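Local coordinates for penicillin-binding protein PbpB (Mycobacterium tuberculosis, PDB 6KGU) that cross-links the peptide subunits of peptidoglycan during mycobacterial cell-wall synthesis, a transpeptidase reaction blocked by beta-lactam antibiotics such as aztreonam, at residues 128-140 / 235-247; 447-460 / 554-562. All coordinates share one frame; numbering follows the deposited sequence.

Interaction 1: residues 128-140 / 235-247; sequences YPGGSLAANVVGG and AMANDNTFDPSQD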
loop_
_atom_site.group_PDB
_atom_site.type_symbol
_atom_site.label_atom_id
_atom_site.label_comp_id
_atom_site.label_asym_id
_atom_site.label_seq_id
_atom_site.Cartn_x
_atom_site.Cartn_y
_atom_site.Cartn_z
ATOM N N TYR A 128 -1.728 25.918 6.796
ATOM C CA TYR A 128 -1.293 24.699 6.117
ATOM C C TYR A 128 -0.162 25.117 5.193
ATOM O O TYR A 128 -0.383 25.356 4.000
ATOM C CB TYR A 128 -2.436 24.021 5.349
ATOM C CG TYR A 128 -3.555 23.579 6.261
ATOM C CD1 TYR A 128 -3.468 22.380 6.965
ATOM C CD2 TYR A 128 -4.681 24.380 6.454
ATOM C CE1 TYR A 128 -4.481 21.984 7.831
ATOM C CE2 TYR A 128 -5.695 23.998 7.319
ATOM C CZ TYR A 128 -5.590 22.798 8.003
ATOM O OH TYR A 128 -6.596 22.401 8.856
ATOM N N PRO A 129 1.054 25.259 5.718
ATOM C CA PRO A 129 2.139 25.818 4.902
ATOM C C PRO A 129 2.455 24.985 3.671
ATOM O O PRO A 129 2.962 25.539 2.692
ATOM C CB PRO A 129 3.325 25.867 5.875
ATOM C CG PRO A 129 3.006 24.811 6.901
ATOM C CD PRO A 129 1.510 24.879 7.068
ATOM N N GLY A 130 2.152 23.688 3.676
ATOM C CA GLY A 130 2.353 22.861 2.501
ATOM C C GLY A 130 1.161 22.756 1.577
ATOM O O GLY A 130 1.218 22.019 0.590
ATOM N N GLY A 131 0.081 23.475 1.852
ATOM C CA GLY A 131 -1.068 23.425 0.969
ATOM C C GLY A 131 -1.645 22.024 0.941
ATOM O O GLY A 131 -2.050 21.474 1.967
ATOM N N SER A 132 -1.667 21.414 -0.244
ATOM C CA SER A 132 -2.234 20.080 -0.396
ATOM C C SER A 132 -1.349 18.978 0.188
ATOM O O SER A 132 -1.789 17.823 0.234
ATOM C CB SER A 132 -2.499 19.795 -1.884
ATOM O OG SER A 132 -1.277 19.603 -2.568
ATOM N N LEU A 133 -0.136 19.289 0.639
ATOM C CA LEU A 133 0.793 18.233 1.051
ATOM C C LEU A 133 0.195 17.359 2.157
ATOM O O LEU A 133 -0.146 17.847 3.240
ATOM C CB LEU A 133 2.111 18.836 1.524
ATOM C CG LEU A 133 3.157 17.834 2.043
ATOM C CD1 LEU A 133 3.664 16.968 0.904
ATOM C CD2 LEU A 133 4.347 18.548 2.708
ATOM N N ALA A 134 0.079 16.059 1.881
ATOM C CA ALA A 134 -0.492 15.105 2.835
ATOM C C ALA A 134 -1.869 15.545 3.338
ATOM O O ALA A 134 -2.280 15.179 4.439
ATOM C CB ALA A 134 0.455 14.872 4.023
ATOM N N ALA A 135 -2.608 16.324 2.534
ATOM C CA ALA A 135 -3.930 16.753 2.980
ATOM C C ALA A 135 -4.909 15.599 3.058
ATOM O O ALA A 135 -5.896 15.693 3.794
ATOM C CB ALA A 135 -4.500 17.832 2.053
ATOM N N ASN A 136 -4.666 14.517 2.313
ATOM C CA ASN A 136 -5.511 13.325 2.443
ATOM C C ASN A 136 -5.491 12.780 3.868
ATOM O O ASN A 136 -6.491 12.214 4.339
ATOM C CB ASN A 136 -5.037 12.246 1.457
ATOM C CG ASN A 136 -3.527 12.028 1.507
ATOM O OD1 ASN A 136 -2.733 12.975 1.386
ATOM N ND2 ASN A 136 -3.125 10.779 1.711
ATOM N N VAL A 137 -4.357 12.927 4.549
ATOM C CA VAL A 137 -4.176 12.475 5.927
ATOM C C VAL A 137 -4.559 13.567 6.919
ATOM O O VAL A 137 -5.367 13.343 7.826
ATOM C CB VAL A 137 -2.712 12.007 6.116
ATOM C CG1 VAL A 137 -2.341 11.918 7.589
ATOM C CG2 VAL A 137 -2.476 10.646 5.409
ATOM N N VAL A 138 -4.018 14.771 6.713
ATOM C CA VAL A 138 -4.154 15.858 7.681
ATOM C C VAL A 138 -5.602 16.318 7.778
ATOM O O VAL A 138 -6.131 16.523 8.878
ATOM C CB VAL A 138 -3.225 17.029 7.299
ATOM C CG1 VAL A 138 -3.616 18.313 8.044
ATOM C CG2 VAL A 138 -1.764 16.674 7.537
ATOM N N GLY A 139 -6.255 16.515 6.631
ATOM C CA GLY A 139 -7.615 17.027 6.602
ATOM C C GLY A 139 -7.701 18.544 6.564
ATOM O O GLY A 139 -6.790 19.213 6.063
ATOM N N GLY A 140 -8.790 19.098 7.106
ATOM C CA GLY A 140 -9.018 20.528 7.127
ATOM C C GLY A 140 -9.822 20.969 8.339
ATOM O O GLY A 140 -10.301 20.156 9.136
ATOM N N ALA A 235 4.934 7.673 3.729
ATOM C CA ALA A 235 4.228 8.476 2.737
ATOM C C ALA A 235 2.910 7.787 2.418
ATOM O O ALA A 235 2.848 6.556 2.358
ATOM C CB ALA A 235 5.045 8.663 1.446
ATOM N N MET A 236 1.864 8.585 2.206
ATOM C CA MET A 236 0.570 8.053 1.786
ATOM C C MET A 236 -0.047 9.141 0.919
ATOM O O MET A 236 -0.314 10.243 1.410
ATOM C CB MET A 236 -0.313 7.713 2.996
ATOM C CG MET A 236 -1.677 7.120 2.672
ATOM S SD MET A 236 -2.655 6.685 4.149
ATOM C CE MET A 236 -1.963 5.070 4.530
ATOM N N ALA A 237 -0.240 8.860 -0.362
ATOM C CA ALA A 237 -0.645 9.910 -1.286
ATOM C C ALA A 237 -1.637 9.399 -2.318
ATOM O O ALA A 237 -1.628 8.225 -2.700
ATOM C CB ALA A 237 0.561 10.513 -2.014
ATOM N N ASN A 238 -2.490 10.313 -2.772
ATOM C CA ASN A 238 -3.334 10.091 -3.930
ATOM C C ASN A 238 -3.215 11.300 -4.840
ATOM O O ASN A 238 -2.704 12.349 -4.439
ATOM C CB ASN A 238 -4.792 9.848 -3.530
ATOM C CG ASN A 238 -5.228 10.759 -2.418
ATOM O OD1 ASN A 238 -5.238 10.366 -1.244
ATOM N ND2 ASN A 238 -5.574 12.003 -2.771
ATOM N N ASP A 239 -3.670 11.136 -6.081
ATOM C CA ASP A 239 -3.709 12.256 -7.009
ATOM C C ASP A 239 -4.853 13.196 -6.636
ATOM O O ASP A 239 -5.760 12.836 -5.876
ATOM C CB ASP A 239 -3.904 11.753 -8.439
ATOM C CG ASP A 239 -5.312 11.222 -8.677
ATOM O OD1 ASP A 239 -5.660 10.152 -8.107
ATOM O OD2 ASP A 239 -6.061 11.867 -9.444
ATOM N N ASN A 240 -4.804 14.413 -7.185
ATOM C CA ASN A 240 -5.948 15.330 -7.148
ATOM C C ASN A 240 -6.293 15.766 -5.718
ATOM O O ASN A 240 -7.465 15.998 -5.402
ATOM C CB ASN A 240 -7.173 14.691 -7.818
ATOM C CG ASN A 240 -8.239 15.709 -8.208
ATOM O OD1 ASN A 240 -7.927 16.868 -8.488
ATOM N ND2 ASN A 240 -9.505 15.276 -8.226
ATOM N N THR A 241 -5.279 15.863 -4.846
ATOM C CA THR A 241 -5.508 16.109 -3.426
ATOM C C THR A 241 -5.947 17.547 -3.191
ATOM O O THR A 241 -5.321 18.491 -3.689
ATOM C CB THR A 241 -4.241 15.837 -2.620
ATOM O OG1 THR A 241 -3.766 14.509 -2.882
ATOM C CG2 THR A 241 -4.523 15.983 -1.131
ATOM N N PHE A 242 -6.985 17.720 -2.376
ATOM C CA PHE A 242 -7.528 19.049 -2.145
ATOM C C PHE A 242 -6.557 19.917 -1.342
ATOM O O PHE A 242 -5.562 19.454 -0.771
ATOM C CB PHE A 242 -8.863 18.964 -1.420
ATOM C CG PHE A 242 -8.746 18.805 0.078
ATOM C CD1 PHE A 242 -8.152 17.676 0.631
ATOM C CD2 PHE A 242 -9.261 19.768 0.927
ATOM C CE1 PHE A 242 -8.066 17.509 2.013
ATOM C CE2 PHE A 242 -9.177 19.610 2.299
ATOM C CZ PHE A 242 -8.580 18.467 2.844
ATOM N N ASP A 243 -6.876 21.205 -1.290
ATOM C CA ASP A 243 -6.044 22.161 -0.565
ATOM C C ASP A 243 -6.818 22.683 0.635
ATOM O O ASP A 243 -7.730 23.509 0.464
ATOM C CB ASP A 243 -5.633 23.312 -1.484
ATOM C CG ASP A 243 -4.714 24.311 -0.809
ATOM O OD1 ASP A 243 -4.488 24.233 0.424
ATOM O OD2 ASP A 243 -4.233 25.198 -1.529
ATOM N N PRO A 244 -6.495 22.246 1.854
ATOM C CA PRO A 244 -7.263 22.692 3.027
ATOM C C PRO A 244 -7.055 24.156 3.393
ATOM O O PRO A 244 -7.760 24.651 4.275
ATOM C CB PRO A 244 -6.765 21.766 4.140
ATOM C CG PRO A 244 -5.353 21.425 3.736
ATOM C CD PRO A 244 -5.364 21.369 2.222
ATOM N N SER A 245 -6.118 24.867 2.768
ATOM C CA SER A 245 -6.071 26.314 2.952
ATOM C C SER A 245 -7.160 27.029 2.161
ATOM O O SER A 245 -7.240 28.258 2.219
ATOM C CB SER A 245 -4.699 26.864 2.549
ATOM O OG SER A 245 -4.534 26.879 1.130
ATOM N N GLN A 246 -7.974 26.295 1.413
ATOM C CA GLN A 246 -9.037 26.833 0.583
ATOM C C GLN A 246 -10.361 26.228 1.008
ATOM O O GLN A 246 -10.412 25.122 1.537
ATOM C CB GLN A 246 -8.806 26.526 -0.903
ATOM C CG GLN A 246 -8.292 27.691 -1.704
ATOM C CD GLN A 246 -6.956 28.171 -1.215
ATOM O OE1 GLN A 246 -6.087 27.366 -0.874
ATOM N NE2 GLN A 246 -6.776 29.490 -1.172
ATOM N N ASP A 247 -11.439 26.951 0.736
ATOM C CA ASP A 247 -12.758 26.508 1.155
ATOM C C ASP A 247 -13.149 25.207 0.465
ATOM O O ASP A 247 -13.047 25.076 -0.759
ATOM C CB ASP A 247 -13.793 27.583 0.856
ATOM C CG ASP A 247 -15.191 27.126 1.185
ATOM O OD1 ASP A 247 -15.523 27.042 2.389
ATOM O OD2 ASP A 247 -15.953 26.832 0.246
HETATM O O HOH W 1 -2.021 12.885 -1.371
#
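Ser132 and Asp243 bring the two backbones together, their CA atoms 4.3 Å apart, where consecutive beta turns leading into helix 135-138 meet the irregular chain that follows strand 233-238. Packing here is centred on Pro244. Pro244 CG sits over one face of the Tyr128 ring in a CH-pi contact, 3.9 Å from the ring centroid, while Pro244 CD rests 3.6 Å from Ala135 CB. The phenol hydroxyl is held elsewhere, by Glu152. Phe242 turns its ring edge to the helix, so that CE1 approaches Ala135 O at 3.3 Å. At the other end the contact becomes polar. Asn136, with CG tucked between its backbone N and carbonyl carbon (chi1 48°), sends ND2 to Met236 O in a 2.9 Å bond that is nearly straight (165°), although the donor stands above the carbonyl plane. The same nitrogen also bonds Asn258 OD1, and a water ties Asn136 OD1, weakly, to Asn238 N and Thr241 OG1. Asp243 OD1 closes an Asx turn onto Ser245 N, shaping the chain beside Tyr128. The whole is a buried interdomain junction, joining the dimerisation-domain region to the edge strand of the transpeptidase sheet, away from the active site.

Interaction 2: residues 447-460 / 554-562; sequences RAVVQRDPMGYQQG and GPPLVLQAT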
loop_
_atom_site.group_PDB
_atom_site.type_symbol
_atom_site.label_atom_id
_atom_site.label_comp_id
_atom_site.label_asym_id
_atom_site.label_seq_id
_atom_site.Cartn_x
_atom_site.Cartn_y
_atom_site.Cartn_z
ATOM N N ARG A 447 12.516 -11.055 -6.928
ATOM C CA ARG A 447 13.467 -10.360 -7.798
ATOM C C ARG A 447 13.260 -10.738 -9.258
ATOM O O ARG A 447 13.562 -9.946 -10.158
ATOM C CB ARG A 447 14.915 -10.673 -7.394
ATOM C CG ARG A 447 15.358 -10.057 -6.072
ATOM C CD ARG A 447 16.781 -10.513 -5.709
ATOM N NE ARG A 447 17.779 -10.066 -6.679
ATOM C CZ ARG A 447 19.036 -10.514 -6.733
ATOM N NH1 ARG A 447 19.478 -11.433 -5.872
ATOM N NH2 ARG A 447 19.857 -10.041 -7.651
ATOM N N ALA A 448 12.742 -11.944 -9.513
ATOM C CA ALA A 448 12.517 -12.375 -10.889
ATOM C C ALA A 448 11.509 -11.489 -11.611
ATOM O O ALA A 448 11.581 -11.334 -12.836
ATOM C CB ALA A 448 12.038 -13.829 -10.904
ATOM N N VAL A 449 10.565 -10.900 -10.873
ATOM C CA VAL A 449 9.537 -10.074 -11.494
ATOM C C VAL A 449 10.155 -8.867 -12.195
ATOM O O VAL A 449 9.680 -8.441 -13.255
ATOM C CB VAL A 449 8.504 -9.653 -10.430
ATOM C CG1 VAL A 449 7.634 -8.480 -10.933
ATOM C CG2 VAL A 449 7.634 -10.860 -10.020
ATOM N N VAL A 450 11.234 -8.312 -11.643
ATOM C CA VAL A 450 11.838 -7.113 -12.218
ATOM C C VAL A 450 13.051 -7.445 -13.073
ATOM O O VAL A 450 13.757 -6.534 -13.518
ATOM C CB VAL A 450 12.203 -6.088 -11.132
ATOM C CG1 VAL A 450 10.977 -5.759 -10.286
ATOM C CG2 VAL A 450 13.340 -6.615 -10.260
ATOM N N GLN A 451 13.301 -8.725 -13.333
ATOM C CA GLN A 451 14.455 -9.114 -14.127
ATOM C C GLN A 451 14.174 -8.962 -15.613
ATOM O O GLN A 451 13.123 -9.372 -16.119
ATOM C CB GLN A 451 14.861 -10.555 -13.824
ATOM C CG GLN A 451 15.961 -11.097 -14.746
ATOM C CD GLN A 451 16.544 -12.394 -14.225
ATOM O OE1 GLN A 451 17.247 -12.403 -13.217
ATOM N NE2 GLN A 451 16.231 -13.496 -14.889
ATOM N N ARG A 452 15.139 -8.385 -16.310
ATOM C CA ARG A 452 15.066 -8.111 -17.737
ATOM C C ARG A 452 15.780 -9.219 -18.508
ATOM O O ARG A 452 16.814 -9.727 -18.062
ATOM C CB ARG A 452 15.706 -6.741 -18.026
ATOM C CG ARG A 452 15.308 -6.117 -19.343
ATOM C CD ARG A 452 15.807 -4.673 -19.496
ATOM N NE ARG A 452 14.910 -3.671 -18.915
ATOM C CZ ARG A 452 13.700 -3.375 -19.391
ATOM N NH1 ARG A 452 13.215 -4.025 -20.436
ATOM N NH2 ARG A 452 12.961 -2.440 -18.807
ATOM N N ASP A 453 15.211 -9.620 -19.645
ATOM C CA ASP A 453 15.902 -10.587 -20.498
ATOM C C ASP A 453 15.648 -10.256 -21.963
ATOM O O ASP A 453 14.511 -10.362 -22.443
ATOM C CB ASP A 453 15.473 -12.032 -20.206
ATOM C CG ASP A 453 16.235 -13.051 -21.063
ATOM O OD1 ASP A 453 17.155 -12.638 -21.800
ATOM O OD2 ASP A 453 15.931 -14.262 -21.011
ATOM N N PRO A 454 16.689 -9.871 -22.706
ATOM C CA PRO A 454 16.495 -9.567 -24.135
ATOM C C PRO A 454 15.881 -10.714 -24.919
ATOM O O PRO A 454 15.017 -10.480 -25.773
ATOM C CB PRO A 454 17.915 -9.244 -24.617
ATOM C CG PRO A 454 18.656 -8.836 -23.386
ATOM C CD PRO A 454 18.076 -9.644 -22.268
ATOM N N MET A 455 16.287 -11.952 -24.639
ATOM C CA MET A 455 15.713 -13.120 -25.300
ATOM C C MET A 455 14.341 -13.499 -24.759
ATOM O O MET A 455 13.817 -14.558 -25.130
ATOM C CB MET A 455 16.663 -14.308 -25.177
ATOM C CG MET A 455 17.927 -14.168 -26.008
ATOM S SD MET A 455 17.553 -13.942 -27.761
ATOM C CE MET A 455 16.576 -15.407 -28.115
ATOM N N GLY A 456 13.757 -12.682 -23.886
ATOM C CA GLY A 456 12.412 -12.917 -23.398
ATOM C C GLY A 456 12.290 -14.035 -22.383
ATOM O O GLY A 456 11.471 -13.951 -21.456
ATOM N N TYR A 457 13.110 -15.080 -22.533
ATOM C CA TYR A 457 12.864 -16.315 -21.794
ATOM C C TYR A 457 12.917 -16.093 -20.283
ATOM O O TYR A 457 12.065 -16.606 -19.551
ATOM C CB TYR A 457 13.850 -17.397 -22.235
ATOM C CG TYR A 457 13.617 -17.878 -23.660
ATOM C CD1 TYR A 457 12.405 -18.464 -24.029
ATOM C CD2 TYR A 457 14.603 -17.742 -24.639
ATOM C CE1 TYR A 457 12.179 -18.897 -25.330
ATOM C CE2 TYR A 457 14.385 -18.178 -25.949
ATOM C CZ TYR A 457 13.171 -18.752 -26.285
ATOM O OH TYR A 457 12.939 -19.186 -27.572
ATOM N N GLN A 458 13.888 -15.319 -19.793
ATOM C CA GLN A 458 14.046 -15.131 -18.355
ATOM C C GLN A 458 13.620 -13.739 -17.899
ATOM O O GLN A 458 14.196 -13.191 -16.954
ATOM C CB GLN A 458 15.483 -15.415 -17.900
ATOM C CG GLN A 458 16.125 -16.687 -18.450
ATOM C CD GLN A 458 15.306 -17.938 -18.168
ATOM O OE1 GLN A 458 14.525 -17.992 -17.211
ATOM N NE2 GLN A 458 15.473 -18.944 -19.009
ATOM N N GLN A 459 12.613 -13.154 -18.544
ATOM C CA GLN A 459 12.128 -11.831 -18.171
ATOM C C GLN A 459 10.845 -11.943 -17.360
ATOM O O GLN A 459 9.957 -12.721 -17.703
ATOM C CB GLN A 459 11.874 -10.976 -19.407
ATOM C CG GLN A 459 11.465 -9.534 -19.089
ATOM C CD GLN A 459 11.777 -8.618 -20.240
ATOM O OE1 GLN A 459 12.944 -8.456 -20.603
ATOM N NE2 GLN A 459 10.744 -8.046 -20.849
ATOM N N GLY A 460 10.758 -11.163 -16.277
ATOM C CA GLY A 460 9.547 -11.069 -15.489
ATOM C C GLY A 460 8.537 -10.107 -16.094
ATOM O O GLY A 460 8.740 -9.524 -17.157
ATOM N N GLY A 554 23.578 -11.248 -8.068
ATOM C CA GLY A 554 24.377 -12.394 -8.482
ATOM C C GLY A 554 24.167 -12.824 -9.929
ATOM O O GLY A 554 24.200 -11.998 -10.844
ATOM N N PRO A 555 23.969 -14.118 -10.148
ATOM C CA PRO A 555 23.653 -14.609 -11.499
ATOM C C PRO A 555 22.167 -14.478 -11.788
ATOM O O PRO A 555 21.359 -14.374 -10.855
ATOM C CB PRO A 555 24.087 -16.080 -11.445
ATOM C CG PRO A 555 23.879 -16.462 -10.003
ATOM C CD PRO A 555 24.079 -15.210 -9.165
ATOM N N PRO A 556 21.766 -14.464 -13.062
ATOM C CA PRO A 556 20.344 -14.268 -13.386
ATOM C C PRO A 556 19.477 -15.401 -12.846
ATOM O O PRO A 556 19.845 -16.577 -12.900
ATOM C CB PRO A 556 20.325 -14.239 -14.921
ATOM C CG PRO A 556 21.742 -13.935 -15.337
ATOM C CD PRO A 556 22.618 -14.516 -14.266
ATOM N N LEU A 557 18.313 -15.038 -12.317
ATOM C CA LEU A 557 17.368 -16.043 -11.849
ATOM C C LEU A 557 16.790 -16.794 -13.039
ATOM O O LEU A 557 16.622 -16.241 -14.132
ATOM C CB LEU A 557 16.244 -15.392 -11.034
ATOM C CG LEU A 557 16.591 -14.571 -9.777
ATOM C CD1 LEU A 557 17.199 -13.197 -10.089
ATOM C CD2 LEU A 557 15.371 -14.377 -8.896
ATOM N N VAL A 558 16.483 -18.069 -12.830
ATOM C CA VAL A 558 15.888 -18.898 -13.870
ATOM C C VAL A 558 14.389 -19.003 -13.624
ATOM O O VAL A 558 13.947 -19.574 -12.614
ATOM C CB VAL A 558 16.531 -20.288 -13.935
ATOM C CG1 VAL A 558 15.841 -21.098 -15.014
ATOM C CG2 VAL A 558 18.038 -20.161 -14.209
ATOM N N LEU A 559 13.617 -18.475 -14.570
ATOM C CA LEU A 559 12.162 -18.517 -14.560
ATOM C C LEU A 559 11.606 -19.638 -15.417
ATOM O O LEU A 559 10.486 -20.111 -15.172
ATOM C CB LEU A 559 11.585 -17.191 -15.078
ATOM C CG LEU A 559 11.764 -15.887 -14.283
ATOM C CD1 LEU A 559 13.235 -15.484 -14.135
ATOM C CD2 LEU A 559 10.958 -14.755 -14.953
ATOM N N GLN A 560 12.370 -20.055 -16.419
ATOM C CA GLN A 560 11.934 -21.044 -17.390
ATOM C C GLN A 560 13.119 -21.954 -17.663
ATOM O O GLN A 560 14.193 -21.474 -18.036
ATOM C CB GLN A 560 11.459 -20.353 -18.666
ATOM C CG GLN A 560 10.777 -21.219 -19.674
ATOM C CD GLN A 560 10.356 -20.413 -20.897
ATOM O OE1 GLN A 560 9.811 -19.314 -20.776
ATOM N NE2 GLN A 560 10.627 -20.951 -22.080
ATOM N N ALA A 561 12.932 -23.246 -17.444
ATOM C CA ALA A 561 13.986 -24.232 -17.611
ATOM C C ALA A 561 14.028 -24.664 -19.079
ATOM O O ALA A 561 13.492 -23.981 -19.954
ATOM C CB ALA A 561 13.745 -25.406 -16.653
ATOM N N THR A 562 14.651 -25.802 -19.360
ATOM C CA THR A 562 14.608 -26.395 -20.695
ATOM C C THR A 562 13.294 -27.152 -20.864
ATOM O O THR A 562 12.651 -27.079 -21.913
ATOM C CB THR A 562 15.809 -27.352 -20.934
ATOM O OG1 THR A 562 17.038 -26.640 -20.727
ATOM C CG2 THR A 562 15.792 -27.921 -22.353
#
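On the polar side of this contact Gln451 meets Leu557, and Gln458 meets Leu559 and Gln560, each glutamine offering a carboxamide to the backbone of the C-terminal tail. Gln451 reaches Leu557 with CG anti to the backbone N (chi1 173°) and the chain extended beyond it: Gln451 OE1 takes the Leu557 N-H at 3.0 Å, in the carbonyl plane on a lone pair, and Gln451 NE2 returns a 2.9 Å bond to Leu557 O. One amide thus satisfies both backbone polar groups of a single residue, much as a neighbouring strand would. Gln451 NE2 also bonds Gln458 O at 2.9 Å, tying the Gln451 amide to the backbone of Gln458. Gln458 instead bends at chi2 (-55°), which brings its amide to the backbone of Leu559 and Gln560. Gln458 OE1 accepts two donors, Leu559 N at 2.8 Å and Gln560 N at 3.1 Å, the latter on a lone pair; Gln458 NE2 completes the grip on Gln560 O at 3.0 Å. Behind this first shell, Asp453 OD2 receives Gln458 N through its anti lone pair, while OD1 closes an Asx turn onto Met455 N and Gln459 OE1 takes Asp453 N. Lys323 bonds the carbonyls of Tyr457 and Gln459, and Thr316 that of Val558. Leu557 and Leu559 give the tail its largest share of buried surface, packing on Ala448, whose CB lies 3.8 Å from Leu559 CD1 and 3.9 Å from Leu557 CD2. Tyr457 adds its ring beside the Gln560 amide, the two planes almost perpendicular. Leucine packing thus joins five neutral amide-to-backbone bonds, which themselves probably depend little on ionisation, although the Asp453 carboxylate positions Gln458.

Overall arrangement
From the N terminus, the chain runs through 128-140 in the dimerisation-domain region and then makes helix 199-216 and strand 220-227; interaction 1 closes that loop when 235-247, from the end of strand 233-238 onward, comes back against it. The region containing Ser269, the probable acyl-ester nucleophile, comes next. Interaction 2 opens only at 447-460 and closes when 554-562 comes back, having enclosed several strands of the transpeptidase sheet and helix 531-544. The two loops therefore follow in series, neither nested nor crossed. Their centres lie about 41 Å apart on opposite sides of the chain's centre: one joins two domains, the other fastens the tail to the transpeptidase domain.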